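Local coordinates for alpha-amylase (Eisenia fetida, PDB 6M4K), which probably hydrolyses internal alpha-1,4-glucosidic linkages in starch-like polysaccharides, as a calcium-binding alpha-amylase of glycoside hydrolase family 13, at residues F23-T28 against W382-R387; I19-E24 against Q46-N51. All blocks are in the same frame, centred on the assembly; numbering follows the deposited sequence.

Interaction 1 of 2, residues F23-T28 against W382-R387. With SO4 (sulfate ion), chain G.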
# COMPACT_ATOMS: atom_id res chain seq x y z
N PHE A 23 7.32 3.68 3.88
CA PHE A 23 8.05 4.09 2.68
C PHE A 23 9.36 4.78 3.05
O PHE A 23 9.36 5.80 3.76
CB PHE A 23 7.13 5.03 1.90
CG PHE A 23 7.73 5.64 0.66
CD1 PHE A 23 8.28 4.86 -0.35
CD2 PHE A 23 7.67 7.02 0.48
CE1 PHE A 23 8.79 5.44 -1.51
CE2 PHE A 23 8.19 7.61 -0.68
CZ PHE A 23 8.75 6.83 -1.66
N GLU A 24 10.48 4.22 2.60
CA GLU A 24 11.82 4.73 2.83
C GLU A 24 12.25 4.70 4.29
O GLU A 24 13.30 5.28 4.63
CB GLU A 24 12.06 6.12 2.22
CG GLU A 24 12.13 6.14 0.70
CD GLU A 24 13.51 5.84 0.14
OE1 GLU A 24 14.41 5.40 0.89
OE2 GLU A 24 13.71 6.05 -1.07
N TRP A 25 11.52 4.03 5.17
CA TRP A 25 12.01 3.86 6.53
C TRP A 25 13.24 2.96 6.56
O TRP A 25 13.32 1.95 5.82
CB TRP A 25 10.94 3.25 7.43
CG TRP A 25 9.81 4.17 7.81
CD1 TRP A 25 9.17 5.09 7.01
CD2 TRP A 25 9.18 4.26 9.09
NE1 TRP A 25 8.18 5.73 7.72
CE2 TRP A 25 8.18 5.25 9.00
CE3 TRP A 25 9.37 3.60 10.31
CZ2 TRP A 25 7.37 5.59 10.09
CZ3 TRP A 25 8.57 3.95 11.39
CH2 TRP A 25 7.58 4.93 11.27
N LYS A 26 14.19 3.30 7.43
CA LYS A 26 15.35 2.45 7.68
C LYS A 26 14.96 1.20 8.45
O LYS A 26 13.98 1.18 9.20
CB LYS A 26 16.41 3.21 8.49
CG LYS A 26 17.10 4.34 7.74
CD LYS A 26 18.23 4.96 8.57
CE LYS A 26 17.69 5.64 9.82
NZ LYS A 26 18.77 6.47 10.45
N TRP A 27 15.77 0.15 8.29
CA TRP A 27 15.48 -1.12 8.96
C TRP A 27 15.46 -0.97 10.47
O TRP A 27 14.63 -1.57 11.16
CB TRP A 27 16.46 -2.20 8.53
CG TRP A 27 16.62 -2.41 7.06
CD1 TRP A 27 17.75 -2.80 6.43
CD2 TRP A 27 15.63 -2.25 6.02
NE1 TRP A 27 17.55 -2.90 5.08
CE2 TRP A 27 16.26 -2.56 4.80
CE3 TRP A 27 14.29 -1.84 6.00
CZ2 TRP A 27 15.59 -2.50 3.57
CZ3 TRP A 27 13.63 -1.78 4.78
CH2 TRP A 27 14.28 -2.11 3.59
N THR A 28 16.38 -0.17 11.02
CA THR A 28 16.38 -0.00 12.47
C THR A 28 15.10 0.66 12.96
O THR A 28 14.62 0.33 14.05
CB THR A 28 17.59 0.81 12.92
OG1 THR A 28 17.63 2.04 12.18
CG2 THR A 28 18.88 0.02 12.70
N TRP A 382 8.28 13.37 8.97
CA TRP A 382 7.65 12.06 8.87
C TRP A 382 6.16 12.21 9.19
O TRP A 382 5.80 12.69 10.27
CB TRP A 382 8.32 11.09 9.83
CG TRP A 382 9.78 10.91 9.54
CD1 TRP A 382 10.84 11.57 10.13
CD2 TRP A 382 10.36 10.02 8.56
NE1 TRP A 382 12.02 11.13 9.59
CE2 TRP A 382 11.76 10.18 8.63
CE3 TRP A 382 9.84 9.09 7.64
CZ2 TRP A 382 12.64 9.46 7.82
CZ3 TRP A 382 10.71 8.37 6.84
CH2 TRP A 382 12.10 8.56 6.94
N ILE A 383 5.31 11.78 8.25
CA ILE A 383 3.87 11.99 8.40
C ILE A 383 3.26 10.96 9.35
O ILE A 383 2.38 11.28 10.16
CB ILE A 383 3.19 11.98 7.02
CG1 ILE A 383 3.86 13.00 6.08
CG2 ILE A 383 1.69 12.21 7.15
CD1 ILE A 383 3.87 14.45 6.61
N CYS A 384 3.67 9.69 9.22
CA CYS A 384 3.23 8.60 10.09
C CYS A 384 1.71 8.45 10.14
O CYS A 384 1.11 8.38 11.21
CB CYS A 384 3.80 8.74 11.50
SG CYS A 384 5.59 8.65 11.57
N GLU A 385 1.08 8.40 8.96
CA GLU A 385 -0.38 8.24 8.89
C GLU A 385 -0.87 7.06 9.72
O GLU A 385 -1.97 7.10 10.28
CB GLU A 385 -0.82 8.02 7.43
CG GLU A 385 -0.65 9.22 6.50
CD GLU A 385 0.66 9.20 5.74
OE1 GLU A 385 1.72 8.95 6.34
OE2 GLU A 385 0.61 9.45 4.52
N HIS A 386 -0.10 5.97 9.76
CA HIS A 386 -0.55 4.78 10.49
C HIS A 386 -0.63 5.03 11.99
O HIS A 386 -1.31 4.27 12.69
CB HIS A 386 0.40 3.62 10.19
CG HIS A 386 1.77 3.81 10.74
ND1 HIS A 386 2.68 4.69 10.19
CD2 HIS A 386 2.38 3.25 11.81
CE1 HIS A 386 3.79 4.65 10.89
NE2 HIS A 386 3.64 3.79 11.88
N ARG A 387 0.05 6.07 12.48
CA ARG A 387 -0.03 6.49 13.88
C ARG A 387 -1.07 7.57 14.14
O ARG A 387 -1.20 8.02 15.28
CB ARG A 387 1.33 6.97 14.38
CG ARG A 387 2.39 5.89 14.56
CD ARG A 387 3.33 6.31 15.68
NE ARG A 387 4.45 5.40 15.89
CZ ARG A 387 5.17 5.39 17.01
NH1 ARG A 387 4.86 6.21 18.00
NH2 ARG A 387 6.19 4.55 17.15
S SO4 G . 20.93 3.42 11.15
O1 SO4 G . 21.12 2.74 9.88
O2 SO4 G . 19.58 3.13 11.60
O3 SO4 G . 21.05 4.86 10.96
O4 SO4 G . 21.92 2.93 12.12
O HOH W 1 5.82 7.93 7.96
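Trp25 and Trp382 meet although their backbones stand well apart, with 9.6 Å between Trp25 CA and Trp382 CA, and no direct hydrogen bond links the two segments. Side chains bridge the gap. The Trp382 benzene ring turns its edge to the face of the Trp25 pyrrole ring in a T-shaped pair, planes at 74°, and the nearest atoms are Trp25 CD1 and Trp382 CZ3 at 3.6 Å. Trp25 CG lies anti to its own carbonyl carbon (chi1 -73°), which carries the indole over to the other segment. There Cys384 SG sits at the ring edge, 3.8 Å from Trp25 CZ2, while His386 CE1 approaches obliquely. A water accepts from both Trp25 NE1 (3.2 Å) and Cys384 N (3.1 Å), satisfying two buried donors at once. Replacing Trp25 by alanine would probably leave the edge of Trp382 without its aromatic face, open a gap beside Cys384 and His386, and cost the water one of its donors. Beyond the pair, His386 NE2 is hydrogen-bonded to Glu33, and Cys384 is tied to Cys377 by a disulfide. The result is a buried aromatic cluster joining the first beta-alpha loop of the TIM barrel to the loop before helix 389-401.

Interaction 2 of 2, residues I19-E24 against Q46-N51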
# COMPACT_ATOMS: atom_id res chain seq x y z
N ILE A 19 -2.08 -3.87 6.67
CA ILE A 19 -0.64 -3.69 6.52
C ILE A 19 -0.32 -2.22 6.23
O ILE A 19 -1.20 -1.42 5.88
CB ILE A 19 -0.04 -4.64 5.48
CG1 ILE A 19 -0.60 -4.33 4.10
CG2 ILE A 19 -0.35 -6.10 5.88
CD1 ILE A 19 0.12 -5.06 2.98
N VAL A 20 0.95 -1.85 6.42
CA VAL A 20 1.40 -0.47 6.32
C VAL A 20 2.64 -0.41 5.43
O VAL A 20 3.57 -1.19 5.61
CB VAL A 20 1.73 0.13 7.70
CG1 VAL A 20 2.22 1.57 7.55
CG2 VAL A 20 0.55 0.05 8.63
N HIS A 21 2.67 0.55 4.51
CA HIS A 21 3.87 0.78 3.71
C HIS A 21 4.73 1.82 4.43
O HIS A 21 4.39 3.00 4.44
CB HIS A 21 3.49 1.30 2.34
CG HIS A 21 4.66 1.46 1.42
ND1 HIS A 21 4.58 2.18 0.25
CD2 HIS A 21 5.91 0.96 1.48
CE1 HIS A 21 5.74 2.13 -0.37
NE2 HIS A 21 6.57 1.39 0.35
N LEU A 22 5.81 1.37 5.06
CA LEU A 22 6.73 2.28 5.75
C LEU A 22 7.77 2.76 4.73
O LEU A 22 8.92 2.32 4.69
CB LEU A 22 7.32 1.62 6.99
CG LEU A 22 6.32 1.27 8.09
CD1 LEU A 22 7.04 0.60 9.26
CD2 LEU A 22 5.59 2.52 8.58
N PHE A 23 7.32 3.68 3.88
CA PHE A 23 8.05 4.09 2.68
C PHE A 23 9.36 4.78 3.05
O PHE A 23 9.36 5.80 3.76
CB PHE A 23 7.13 5.03 1.90
CG PHE A 23 7.73 5.64 0.66
CD1 PHE A 23 8.28 4.86 -0.35
CD2 PHE A 23 7.67 7.02 0.48
CE1 PHE A 23 8.79 5.44 -1.51
CE2 PHE A 23 8.19 7.61 -0.68
CZ PHE A 23 8.75 6.83 -1.66
N GLU A 24 10.48 4.22 2.60
CA GLU A 24 11.82 4.73 2.83
C GLU A 24 12.25 4.70 4.29
O GLU A 24 13.30 5.28 4.63
CB GLU A 24 12.06 6.12 2.22
CG GLU A 24 12.13 6.14 0.70
CD GLU A 24 13.51 5.84 0.14
OE1 GLU A 24 14.41 5.40 0.89
OE2 GLU A 24 13.71 6.05 -1.07
N GLN A 46 5.02 -3.36 4.48
CA GLN A 46 5.70 -3.38 3.19
C GLN A 46 6.94 -2.49 3.28
O GLN A 46 6.84 -1.32 3.66
CB GLN A 46 4.79 -2.83 2.10
CG GLN A 46 5.37 -2.89 0.72
CD GLN A 46 4.46 -2.25 -0.29
OE1 GLN A 46 3.29 -2.64 -0.40
NE2 GLN A 46 4.96 -1.26 -1.02
N VAL A 47 8.10 -3.04 2.95
CA VAL A 47 9.37 -2.34 3.06
C VAL A 47 9.87 -1.95 1.67
O VAL A 47 9.63 -2.66 0.69
CB VAL A 47 10.43 -3.17 3.82
CG1 VAL A 47 9.92 -3.53 5.21
CG2 VAL A 47 10.84 -4.42 3.03
N SER A 48 10.59 -0.83 1.60
CA SER A 48 11.14 -0.35 0.35
C SER A 48 12.15 -1.35 -0.21
O SER A 48 12.70 -2.17 0.54
CB SER A 48 11.82 1.01 0.58
OG SER A 48 10.86 2.05 0.73
N PRO A 49 12.43 -1.31 -1.52
CA PRO A 49 13.32 -2.32 -2.13
C PRO A 49 14.62 -2.46 -1.34
O PRO A 49 15.32 -1.46 -1.12
CB PRO A 49 13.56 -1.77 -3.55
CG PRO A 49 12.27 -1.05 -3.86
CD PRO A 49 11.87 -0.40 -2.54
N PRO A 50 14.94 -3.66 -0.86
CA PRO A 50 16.06 -3.84 0.06
C PRO A 50 17.32 -4.33 -0.63
O PRO A 50 18.36 -4.46 0.03
CB PRO A 50 15.53 -4.90 1.02
CG PRO A 50 14.72 -5.78 0.11
CD PRO A 50 14.03 -4.83 -0.83
N ASN A 51 17.24 -4.66 -1.92
CA ASN A 51 18.40 -5.12 -2.66
C ASN A 51 19.27 -3.93 -3.06
O ASN A 51 18.88 -2.76 -2.92
CB ASN A 51 17.95 -5.85 -3.92
CG ASN A 51 17.16 -4.94 -4.82
OD1 ASN A 51 16.04 -4.56 -4.49
ND2 ASN A 51 17.74 -4.56 -5.95
O HOH W 2 11.24 0.79 3.98
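His21 and Gln46 are bridged partners on neighbouring parallel strands, the first two of the TIM barrel, joined by helix 27-39 in a beta-alpha-beta crossover. Backbone bonds set the register: Gln46 N donates to Val20 O at 2.8 Å, and Leu22 N reaches Gln46 O at 3.2 Å in a more bent bond (N-H...O 140°). Just past the paired strands a water donates to Leu22 O and accepts from Ser48 N; Leu22 is the centre of an inverse gamma turn.

Side-chain packing centres on the His21 imidazole. With Gln46 CG anti to the backbone N (chi1 -176°) and the chain extended beyond it, the amide is carried over one face of the ring, its NE2 3.3 Å above the plane and over the centre. Phe23 CB covers the opposite face, and Gln46 O lies in plane at the edge, 3.3 Å from His21 CD2. The amide oxygen of Gln46 is engaged elsewhere, by Tyr234 and Arg341, which helps to fix the turn of the group.

One side-chain-to-backbone hydrogen bond closes the contact beyond the strand ends: Ser48 OG accepts from Glu24 N at 2.9 Å, with an N-H...O angle of 157°.

In the fold
Followed from the N terminus, strand 19-22 enters interaction 2, and the turn that follows it, with Phe23 and Glu24, is common to both contacts. Interaction 2 closes the shorter loop, returning through helix 27-39 to strand 44-47. Interaction 1 closes a far longer one, only after the remaining barrel strands have been laid down and the chain nears helix 389-401. The two loops overlap near their common start, with 46-51 falling within the span between 23-28 and 382-387. They also touch: Trp27 packs against Val47 and Pro50, and His386 CE1 lies 3.6 Å from Leu22 CD2. Early and late parts of the catalytic domain thus converge around the first barrel strand.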